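Local coordinates for putative extracellular solute-binding protein (Bordetella bronchiseptica, PDB 4P56) that binds mandelate and probably delivers such aromatic hydroxy acids to a TRAP-type membrane transporter as its periplasmic solute-binding protein, at residues F208-A211 against E212-V215; I188-P191 against A192-Y196; H39-V42 against A43-M47; G173-A176 against A177-K181. All blocks are in the same frame, centred on the assembly; numbering follows the deposited sequence.

Contact 1 of 4, residues F208-A211 against E212-V215; sequences FFPA and ESLV. With RMN ((R)-mandelic acid), chain D.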
loop_
_atom_site.group_PDB
_atom_site.type_symbol
_atom_site.label_atom_id
_atom_site.label_comp_id
_atom_site.label_asym_id
_atom_site.label_seq_id
_atom_site.Cartn_x
_atom_site.Cartn_y
_atom_site.Cartn_z
ATOM N N PHE A 208 3.948 -1.093 11.988
ATOM C CA PHE A 208 2.788 -0.424 11.398
ATOM C C PHE A 208 2.398 -1.333 10.232
ATOM O O PHE A 208 3.179 -1.527 9.300
ATOM C CB PHE A 208 3.130 1.005 10.886
ATOM C CG PHE A 208 3.167 2.078 11.960
ATOM C CD1 PHE A 208 2.993 1.781 13.289
ATOM C CD2 PHE A 208 3.401 3.430 11.610
ATOM C CE1 PHE A 208 3.028 2.779 14.246
ATOM C CE2 PHE A 208 3.429 4.409 12.551
ATOM C CZ PHE A 208 3.244 4.084 13.884
ATOM N N PHE A 209 1.219 -1.943 10.326
ATOM C CA PHE A 209 0.682 -2.809 9.272
ATOM C C PHE A 209 -0.840 -2.655 9.246
ATOM O O PHE A 209 -1.436 -2.228 10.246
ATOM C CB PHE A 209 0.958 -4.267 9.623
ATOM C CG PHE A 209 2.106 -4.904 8.873
ATOM C CD1 PHE A 209 2.528 -4.439 7.643
ATOM C CD2 PHE A 209 2.706 -6.026 9.392
ATOM C CE1 PHE A 209 3.554 -5.070 6.961
ATOM C CE2 PHE A 209 3.750 -6.663 8.711
ATOM C CZ PHE A 209 4.161 -6.176 7.494
ATOM N N PRO A 210 -1.478 -3.023 8.121
ATOM C CA PRO A 210 -2.928 -3.191 8.140
ATOM C C PRO A 210 -3.271 -4.508 8.838
ATOM O O PRO A 210 -2.375 -5.296 9.133
ATOM C CB PRO A 210 -3.293 -3.254 6.665
ATOM C CG PRO A 210 -2.112 -3.955 6.050
ATOM C CD PRO A 210 -0.900 -3.475 6.840
ATOM N N ALA A 211 -4.539 -4.716 9.147
ATOM C CA ALA A 211 -4.939 -5.869 9.933
ATOM C C ALA A 211 -4.466 -7.214 9.361
ATOM O O ALA A 211 -4.020 -8.065 10.092
ATOM C CB ALA A 211 -6.421 -5.877 10.084
ATOM N N GLU A 212 -4.602 -7.409 8.053
ATOM C CA GLU A 212 -4.369 -8.721 7.452
ATOM C C GLU A 212 -2.940 -9.208 7.686
ATOM O O GLU A 212 -2.685 -10.409 7.820
ATOM C CB GLU A 212 -4.690 -8.702 5.939
ATOM C CG GLU A 212 -3.681 -7.944 5.046
ATOM C CD GLU A 212 -2.409 -8.784 4.749
ATOM O OE1 GLU A 212 -1.336 -8.184 4.548
ATOM O OE2 GLU A 212 -2.494 -10.021 4.771
ATOM N N SER A 213 -2.027 -8.251 7.766
ATOM C CA SER A 213 -0.615 -8.518 7.825
ATOM C C SER A 213 -0.230 -9.170 9.145
ATOM O O SER A 213 0.691 -9.974 9.173
ATOM C CB SER A 213 0.156 -7.207 7.651
ATOM O OG SER A 213 -0.237 -6.554 6.445
ATOM N N LEU A 214 -0.956 -8.852 10.212
ATOM C CA LEU A 214 -0.763 -9.535 11.489
ATOM C C LEU A 214 -0.760 -11.047 11.282
ATOM O O LEU A 214 0.004 -11.788 11.915
ATOM C CB LEU A 214 -1.887 -9.141 12.460
ATOM C CG LEU A 214 -1.902 -9.844 13.810
ATOM C CD1 LEU A 214 -0.813 -9.279 14.695
ATOM C CD2 LEU A 214 -3.271 -9.709 14.489
ATOM N N VAL A 215 -1.646 -11.510 10.405
ATOM C CA VAL A 215 -1.835 -12.938 10.224
ATOM C C VAL A 215 -0.962 -13.461 9.091
ATOM O O VAL A 215 -0.331 -14.518 9.231
ATOM C CB VAL A 215 -3.315 -13.276 9.955
ATOM C CG1 VAL A 215 -3.506 -14.760 9.724
ATOM C CG2 VAL A 215 -4.149 -12.833 11.106
HETATM C C1 RMN D . 3.035 -3.496 2.940
HETATM C C2 RMN D . 3.408 -4.381 1.940
HETATM C C3 RMN D . 2.803 -5.621 1.835
HETATM C C4 RMN D . 1.844 -6.010 2.754
HETATM C C5 RMN D . 1.474 -5.131 3.768
HETATM C C6 RMN D . 2.070 -3.882 3.850
HETATM C C7 RMN D . 3.709 -2.156 3.063
HETATM C C10 RMN D . 4.645 -2.195 4.233
HETATM O O8 RMN D . 2.826 -1.133 3.326
HETATM O O11 RMN D . 4.266 -1.882 5.414
HETATM O O12 RMN D . 5.831 -2.607 4.055
#

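Contact 2 of 4, residues I188-P191 against A192-Y196; sequences IAKP and APESY. With RMN ((R)-mandelic acid), chain D.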
loop_
_atom_site.group_PDB
_atom_site.type_symbol
_atom_site.label_atom_id
_atom_site.label_comp_id
_atom_site.label_asym_id
_atom_site.label_seq_id
_atom_site.Cartn_x
_atom_site.Cartn_y
_atom_site.Cartn_z
ATOM N N ILE A 188 11.930 1.980 11.783
ATOM C CA ILE A 188 12.820 1.065 11.101
ATOM C C ILE A 188 12.214 0.756 9.734
ATOM O O ILE A 188 11.309 -0.095 9.609
ATOM C CB ILE A 188 13.002 -0.242 11.890
ATOM C CG1 ILE A 188 13.589 0.053 13.279
ATOM C CG2 ILE A 188 13.897 -1.201 11.119
ATOM C CD1 ILE A 188 13.670 -1.226 14.135
ATOM N N ALA A 189 12.684 1.465 8.701
ATOM C CA ALA A 189 12.141 1.294 7.339
ATOM C C ALA A 189 12.757 0.099 6.660
ATOM O O ALA A 189 13.911 0.150 6.228
ATOM C CB ALA A 189 12.361 2.588 6.500
ATOM N N LYS A 190 11.977 -0.979 6.563
ATOM C CA LYS A 190 12.378 -2.196 5.865
ATOM C C LYS A 190 11.134 -2.800 5.198
ATOM O O LYS A 190 10.004 -2.594 5.654
ATOM C CB LYS A 190 12.999 -3.215 6.826
ATOM C CG LYS A 190 14.265 -2.747 7.537
ATOM C CD LYS A 190 15.431 -2.646 6.572
ATOM C CE LYS A 190 16.757 -2.482 7.287
ATOM N NZ LYS A 190 17.774 -1.952 6.343
ATOM N N PRO A 191 11.335 -3.564 4.113
ATOM C CA PRO A 191 10.193 -4.146 3.412
ATOM C C PRO A 191 9.418 -5.106 4.306
ATOM O O PRO A 191 9.996 -5.681 5.220
ATOM C CB PRO A 191 10.839 -4.912 2.256
ATOM C CG PRO A 191 12.160 -4.306 2.079
ATOM C CD PRO A 191 12.605 -3.796 3.404
ATOM N N ALA A 192 8.138 -5.281 4.003
ATOM C CA ALA A 192 7.230 -6.100 4.809
ATOM C C ALA A 192 7.765 -7.487 5.203
ATOM O O ALA A 192 7.654 -7.868 6.363
ATOM C CB ALA A 192 5.922 -6.245 4.095
ATOM N N PRO A 193 8.343 -8.235 4.265
ATOM C CA PRO A 193 8.781 -9.581 4.670
ATOM C C PRO A 193 9.838 -9.603 5.775
ATOM O O PRO A 193 10.086 -10.676 6.324
ATOM C CB PRO A 193 9.389 -10.155 3.389
ATOM C CG PRO A 193 8.749 -9.378 2.281
ATOM C CD PRO A 193 8.585 -7.988 2.842
ATOM N N GLU A 194 10.466 -8.471 6.086
ATOM C CA GLU A 194 11.436 -8.461 7.165
ATOM C C GLU A 194 10.792 -8.371 8.557
ATOM O O GLU A 194 11.494 -8.450 9.569
ATOM C CB GLU A 194 12.466 -7.339 6.995
ATOM C CG GLU A 194 13.353 -7.503 5.774
ATOM C CD GLU A 194 14.583 -6.616 5.793
ATOM O OE1 GLU A 194 15.188 -6.429 6.870
ATOM O OE2 GLU A 194 14.948 -6.110 4.711
ATOM N N SER A 195 9.474 -8.194 8.612
ATOM C CA SER A 195 8.809 -7.870 9.869
ATOM C C SER A 195 8.906 -9.025 10.891
ATOM O O SER A 195 9.133 -8.804 12.078
ATOM C CB SER A 195 7.343 -7.440 9.601
ATOM O OG SER A 195 6.560 -8.510 9.069
ATOM N N TYR A 196 8.787 -10.260 10.428
ATOM C CA TYR A 196 8.831 -11.393 11.340
ATOM C C TYR A 196 10.205 -11.501 11.998
ATOM O O TYR A 196 10.320 -11.635 13.230
ATOM C CB TYR A 196 8.466 -12.707 10.619
ATOM C CG TYR A 196 8.506 -13.851 11.597
ATOM C CD1 TYR A 196 7.387 -14.183 12.348
ATOM C CD2 TYR A 196 9.691 -14.552 11.833
ATOM C CE1 TYR A 196 7.429 -15.217 13.286
ATOM C CE2 TYR A 196 9.740 -15.567 12.768
ATOM C CZ TYR A 196 8.609 -15.893 13.488
ATOM O OH TYR A 196 8.663 -16.905 14.412
HETATM C C1 RMN D . 3.035 -3.496 2.940
HETATM C C2 RMN D . 3.408 -4.381 1.940
HETATM C C3 RMN D . 2.803 -5.621 1.835
HETATM C C4 RMN D . 1.844 -6.010 2.754
HETATM C C5 RMN D . 1.474 -5.131 3.768
HETATM C C6 RMN D . 2.070 -3.882 3.850
HETATM C C7 RMN D . 3.709 -2.156 3.063
HETATM C C10 RMN D . 4.645 -2.195 4.233
HETATM O O8 RMN D . 2.826 -1.133 3.326
HETATM O O11 RMN D . 4.266 -1.882 5.414
HETATM O O12 RMN D . 5.831 -2.607 4.055
#

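Contact 3 of 4, residues H39-V42 against A43-M47; sequences HAVV and ADFLM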
loop_
_atom_site.group_PDB
_atom_site.type_symbol
_atom_site.label_atom_id
_atom_site.label_comp_id
_atom_site.label_asym_id
_atom_site.label_seq_id
_atom_site.Cartn_x
_atom_site.Cartn_y
_atom_site.Cartn_z
ATOM N N HIS A 39 -0.395 -14.734 -0.078
ATOM C CA HIS A 39 -0.813 -13.382 0.312
ATOM C C HIS A 39 -1.962 -12.847 -0.545
ATOM O O HIS A 39 -2.073 -13.168 -1.727
ATOM C CB HIS A 39 0.358 -12.395 0.264
ATOM C CG HIS A 39 0.068 -11.094 0.950
ATOM N ND1 HIS A 39 -0.510 -10.029 0.302
ATOM C CD2 HIS A 39 0.239 -10.702 2.234
ATOM C CE1 HIS A 39 -0.647 -9.021 1.146
ATOM N NE2 HIS A 39 -0.202 -9.405 2.329
ATOM N N ALA A 40 -2.816 -12.026 0.049
ATOM C CA ALA A 40 -3.937 -11.433 -0.682
ATOM C C ALA A 40 -3.554 -10.877 -2.064
ATOM O O ALA A 40 -4.247 -11.098 -3.064
ATOM C CB ALA A 40 -4.527 -10.334 0.116
ATOM N N VAL A 41 -2.529 -10.047 -2.074
ATOM C CA VAL A 41 -2.024 -9.445 -3.294
ATOM C C VAL A 41 -1.783 -10.453 -4.413
ATOM O O VAL A 41 -2.048 -10.162 -5.580
ATOM C CB VAL A 41 -0.719 -8.698 -3.041
ATOM C CG1 VAL A 41 -0.185 -8.145 -4.355
ATOM C CG2 VAL A 41 -0.946 -7.562 -2.057
ATOM N N VAL A 42 -1.259 -11.622 -4.077
ATOM C CA VAL A 42 -1.024 -12.624 -5.112
ATOM C C VAL A 42 -2.257 -13.510 -5.310
ATOM O O VAL A 42 -2.833 -13.566 -6.419
ATOM C CB VAL A 42 0.205 -13.482 -4.801
ATOM C CG1 VAL A 42 0.488 -14.437 -5.915
ATOM C CG2 VAL A 42 1.426 -12.603 -4.570
ATOM N N ALA A 43 -2.647 -14.208 -4.247
ATOM C CA ALA A 43 -3.667 -15.235 -4.335
ATOM C C ALA A 43 -4.997 -14.656 -4.736
ATOM O O ALA A 43 -5.726 -15.278 -5.494
ATOM C CB ALA A 43 -3.819 -15.981 -3.007
ATOM N N ASP A 44 -5.338 -13.480 -4.203
ATOM C CA ASP A 44 -6.693 -12.980 -4.417
ATOM C C ASP A 44 -6.782 -11.751 -5.308
ATOM O O ASP A 44 -7.870 -11.256 -5.550
ATOM C CB ASP A 44 -7.404 -12.723 -3.096
ATOM C CG ASP A 44 -7.639 -14.003 -2.312
ATOM O OD1 ASP A 44 -7.677 -15.077 -2.916
ATOM O OD2 ASP A 44 -7.827 -13.941 -1.095
ATOM N N PHE A 45 -5.661 -11.276 -5.806
ATOM C CA PHE A 45 -5.672 -10.115 -6.698
ATOM C C PHE A 45 -4.985 -10.479 -8.003
ATOM O O PHE A 45 -5.639 -10.644 -9.005
ATOM C CB PHE A 45 -5.005 -8.874 -6.067
ATOM C CG PHE A 45 -4.603 -7.854 -7.067
ATOM C CD1 PHE A 45 -5.474 -7.466 -8.064
ATOM C CD2 PHE A 45 -3.318 -7.301 -7.038
ATOM C CE1 PHE A 45 -5.069 -6.525 -9.030
ATOM C CE2 PHE A 45 -2.905 -6.380 -8.002
ATOM C CZ PHE A 45 -3.778 -5.996 -9.003
ATOM N N LEU A 46 -3.674 -10.677 -7.972
ATOM C CA LEU A 46 -2.923 -10.851 -9.208
ATOM C C LEU A 46 -3.313 -12.118 -9.972
ATOM O O LEU A 46 -3.371 -12.124 -11.217
ATOM C CB LEU A 46 -1.436 -10.875 -8.911
ATOM C CG LEU A 46 -0.883 -9.479 -8.572
ATOM C CD1 LEU A 46 0.463 -9.585 -7.939
ATOM C CD2 LEU A 46 -0.810 -8.627 -9.829
HETATM N N MSE A 47 -3.553 -13.203 -9.253
HETATM C CA MSE A 47 -3.895 -14.457 -9.937
HETATM C C MSE A 47 -5.261 -14.329 -10.638
HETATM O O MSE A 47 -5.376 -14.609 -11.831
HETATM C CB MSE A 47 -3.867 -15.635 -8.959
HETATM C CG MSE A 47 -2.459 -15.976 -8.487
HETATM SE SE MSE A 47 -1.228 -16.483 -9.956
HETATM C CE MSE A 47 -0.475 -14.812 -10.535
#

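Contact 4 of 4, residues G173-A176 against A177-K181; sequences GGMA and ADVAK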
loop_
_atom_site.group_PDB
_atom_site.type_symbol
_atom_site.label_atom_id
_atom_site.label_comp_id
_atom_site.label_asym_id
_atom_site.label_seq_id
_atom_site.Cartn_x
_atom_site.Cartn_y
_atom_site.Cartn_z
ATOM N N GLY A 173 8.149 2.592 5.030
ATOM C CA GLY A 173 8.790 3.796 4.552
ATOM C C GLY A 173 7.688 4.818 4.338
ATOM O O GLY A 173 6.592 4.666 4.885
ATOM N N GLY A 174 7.946 5.848 3.533
ATOM C CA GLY A 174 6.879 6.771 3.156
ATOM C C GLY A 174 6.073 7.320 4.341
ATOM O O GLY A 174 6.638 7.697 5.381
HETATM N N MSE A 175 4.756 7.367 4.171
HETATM C CA MSE A 175 3.860 7.965 5.149
HETATM C C MSE A 175 3.978 7.253 6.497
HETATM O O MSE A 175 3.984 7.896 7.538
HETATM C CB MSE A 175 2.436 7.889 4.629
HETATM C CG MSE A 175 1.369 8.484 5.539
HETATM SE SE MSE A 175 1.668 10.404 5.947
HETATM C CE MSE A 175 1.602 11.146 4.114
ATOM N N ALA A 176 4.111 5.924 6.472
ATOM C CA ALA A 176 4.182 5.170 7.709
ATOM C C ALA A 176 5.360 5.693 8.516
ATOM O O ALA A 176 5.269 5.898 9.724
ATOM C CB ALA A 176 4.333 3.678 7.426
ATOM N N ALA A 177 6.475 5.910 7.827
ATOM C CA ALA A 177 7.686 6.412 8.442
ATOM C C ALA A 177 7.496 7.850 8.913
ATOM O O ALA A 177 7.944 8.215 10.012
ATOM C CB ALA A 177 8.838 6.307 7.455
ATOM N N ASP A 178 6.828 8.664 8.092
ATOM C CA ASP A 178 6.590 10.083 8.442
ATOM C C ASP A 178 5.774 10.111 9.732
ATOM O O ASP A 178 6.072 10.877 10.652
ATOM C CB ASP A 178 5.793 10.826 7.358
ATOM C CG ASP A 178 6.596 11.085 6.079
ATOM O OD1 ASP A 178 7.853 11.131 6.136
ATOM O OD2 ASP A 178 5.952 11.241 5.009
ATOM N N VAL A 179 4.725 9.294 9.782
ATOM C CA VAL A 179 3.892 9.226 10.977
ATOM C C VAL A 179 4.684 8.722 12.195
ATOM O O VAL A 179 4.634 9.335 13.261
ATOM C CB VAL A 179 2.605 8.370 10.790
ATOM C CG1 VAL A 179 1.855 8.203 12.129
ATOM C CG2 VAL A 179 1.677 8.977 9.739
ATOM N N ALA A 180 5.398 7.611 12.061
ATOM C CA ALA A 180 6.210 7.107 13.183
ATOM C C ALA A 180 7.112 8.200 13.765
ATOM O O ALA A 180 7.143 8.421 14.974
ATOM C CB ALA A 180 7.068 5.913 12.736
ATOM N N LYS A 181 7.852 8.880 12.891
ATOM C CA LYS A 181 8.771 9.930 13.322
ATOM C C LYS A 181 7.963 11.025 14.016
ATOM O O LYS A 181 8.323 11.487 15.090
ATOM C CB LYS A 181 9.545 10.495 12.121
ATOM C CG LYS A 181 10.652 11.486 12.498
ATOM C CD LYS A 181 11.355 12.054 11.266
ATOM C CE LYS A 181 12.617 12.841 11.636
ATOM N NZ LYS A 181 12.553 14.258 11.178
#

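Contact 1 of 4, residues F208-A211 against E212-V215
Ser213 CB sits over one face of the Phe209 ring, 3.5 Å from the ring centroid and 22° off the ring normal. This is a CH-pi contact. Ser213 CB is 3.3 Å from both Phe209 CG and Phe209 CD2, so it sits off centre, toward that part of the rim. The Ser213 chi1 of -55° places OG beside the backbone N, and there OG lies 3.2 Å from Pro210 CD. Ser213 OG also donates to Glu212 OE1 at 2.7 Å, meeting the carboxylate from above its plane. Both pocket residues reach the bound (R)-mandelate. Ser213 OG is 3.5 Å from mandelate ring carbon C5. Phe209 CE1 is 3.6 Å from mandelate O11, a carboxylate oxygen.

The backbone turns here through two bonds. Ser213 N donates to Pro210 O, and Leu214 N donates to Ala211 O at 3.2 Å. Glu212 is bent at chi2 and is gripped further by His39 and Ser216. It probably acts as a second-shell group that orients the Ser213 hydroxyl. The Phe209 ring is also in a cation-pi contact with Arg170, which hydrogen-bonds the ligand.

The turn leads from strand 206-210, a member of the mixed sheet, into the short helix 211-216. Leu214 and Glu212 rest on helix 263-285, while Ala211 packs on strand 149-153.

Contact 2 of 4, residues I188-P191 against A192-Y196
The turn from strand 186-189 into helix 195-200 brings Ala192 to the mandelate pocket, and Pro191 and Glu194 meet across it. One backbone bond of the turn runs from Glu194 N to Pro191 O, at 3.0 Å and 159°. Residues 192-194 already have helical backbone angles. Pro191 and Glu194 lie side by side and point the same way, with Pro191 CD 3.5 Å from Glu194 OE2. On the lysine side, the aliphatic part of Lys190 runs by the same carboxylate, its CD 3.8 Å from Glu194 OE1. The charged ends do not touch: Lys190 NZ is 5.2 Å from Glu194 OE1. The attraction between them is probably loose. Pro193 adds an apolar contact, its CD lying 3.9 Å from Pro191 CB.

Ala192 faces the ligand. Its CB is 3.6 Å from mandelate O12, and its backbone N is hydrogen-bonded to the Tyr94 hydroxyl. Tyr94 also bonds the ligand. Arg170, another ligand partner, is held by Lys190 O. Ala192 O takes two bonds from Ser195, one from the backbone N and one from the side chain. With chi1 at 65°, Ser195 OG turns back to Ala192 O and donates to it at 3.0 Å, nearly in line with the carbonyl.

Contact 3 of 4, residues H39-V42 against A43-M47
The Phe45 ring lies oblique to Val41 O, and its CD2 is 3.5 Å from that oxygen. Val41 CG1 is a further neighbour of Phe45 CD2. The other flat group is the His39 ring, with Val41 CA at its edge and in its plane. His39 is the N-cap of helix 40-56. Its ND1 accepts from Val41 N at 3.1 Å, with the donor tilted 24° from the ring plane. The far nitrogen, NE2, bonds Glu212. The imidazole is therefore held at both nitrogens, next to the bound mandelate.

The helix opens with a regular bond from Ala43 N to His39 O, 2.8 Å long. Asp44 N to Ala40 O follows the same spacing; after it come pi-type bonds. Leu46 N donates to Val41 O at 2.9 Å, and N of Met47, a selenomethionine, donates to Val42 O at the same length. This spacing of five residues brings Leu46 alongside Val41, with Leu46 CD1 3.9 Å from Val41 CG1. Met47 CG lies 3.2 Å from Val42 O.

The helix belongs to a beta-alpha-beta unit with strands 28-31 and 62-65. Val42 and Met47 pack on Leu65 of strand 62-65. Asp44 bonds His277 of helix 263-285, and Phe45 reaches Leu266 of that helix.

Contact 4 of 4, residues G173-A176 against A177-K181
Met175, a selenomethionine, and Val179 meet one turn apart, with Met175 SE 4.1 Å from Val179 CG2. Met175 starts with CG anti to the backbone N. It then folds at chi2 and chi3, both near 60°. The folding brings the selenium across the valine branch, and the two side chains cross at a slant. Val179 has CG1 anti to its own N, which leaves CG2 as the branch on the selenium side. That Val179 CG2 also touches Met175 O, at 3.4 Å.

Asp178 has chi1 of -71°, which puts its carboxylate back over the first turn. Its CG lies 3.5 Å from Gly174 O. The carboxylate is held by a salt bridge from OD2 to Lys103. Ala177 CB is 3.3 Å from Gly174 O.

These residues form the first turns of helix 174-182, the helix of a beta-alpha-beta unit between strands 168-171 and 186-189. Gly173 and Gly174 both have positive phi. At the Gly173 angles a CB would crowd the carbonyl O of the residue before. The bond from Ala177 N to Gly173 O, at 3.2 Å, approaches from above the carbonyl plane. Those from Val179 N and Ala180 N are straighter. Val179 N donates to Met175 O at 2.7 Å with an angle of 172°. Ala180 N donates to Ala176 O at 2.9 Å. Ala176, Ala177 and Ala180 touch Val171 of strand 168-171 with their methyls, while Met175, Asp178 and Val179 touch Phe310 of helix 310-320.

How the contacts relate
Contacts 1, 3 and 4 are largely buried, whereas contact 2 is partly exposed, with Lys190 and Pro193 exposed. Contacts 1 and 2 both touch the mandelate, and they meet through Phe209 against Ser195 and Ala192. Their segments come from strands of the same mixed sheet. Contacts 3 and 4 lie on opposite sides of the chain's centre, about 26 Å apart between centres. Contacts 1 and 3 join through the His39 to Glu212 pair. Contact 4 packs against Phe208 of contact 1. The side chains that meet each other across contacts 3 and 4 are apolar, though contact 4 has a salt bridge to Lys103 outside it. Contact 3 has a widened helix where contact 4 has a regular one.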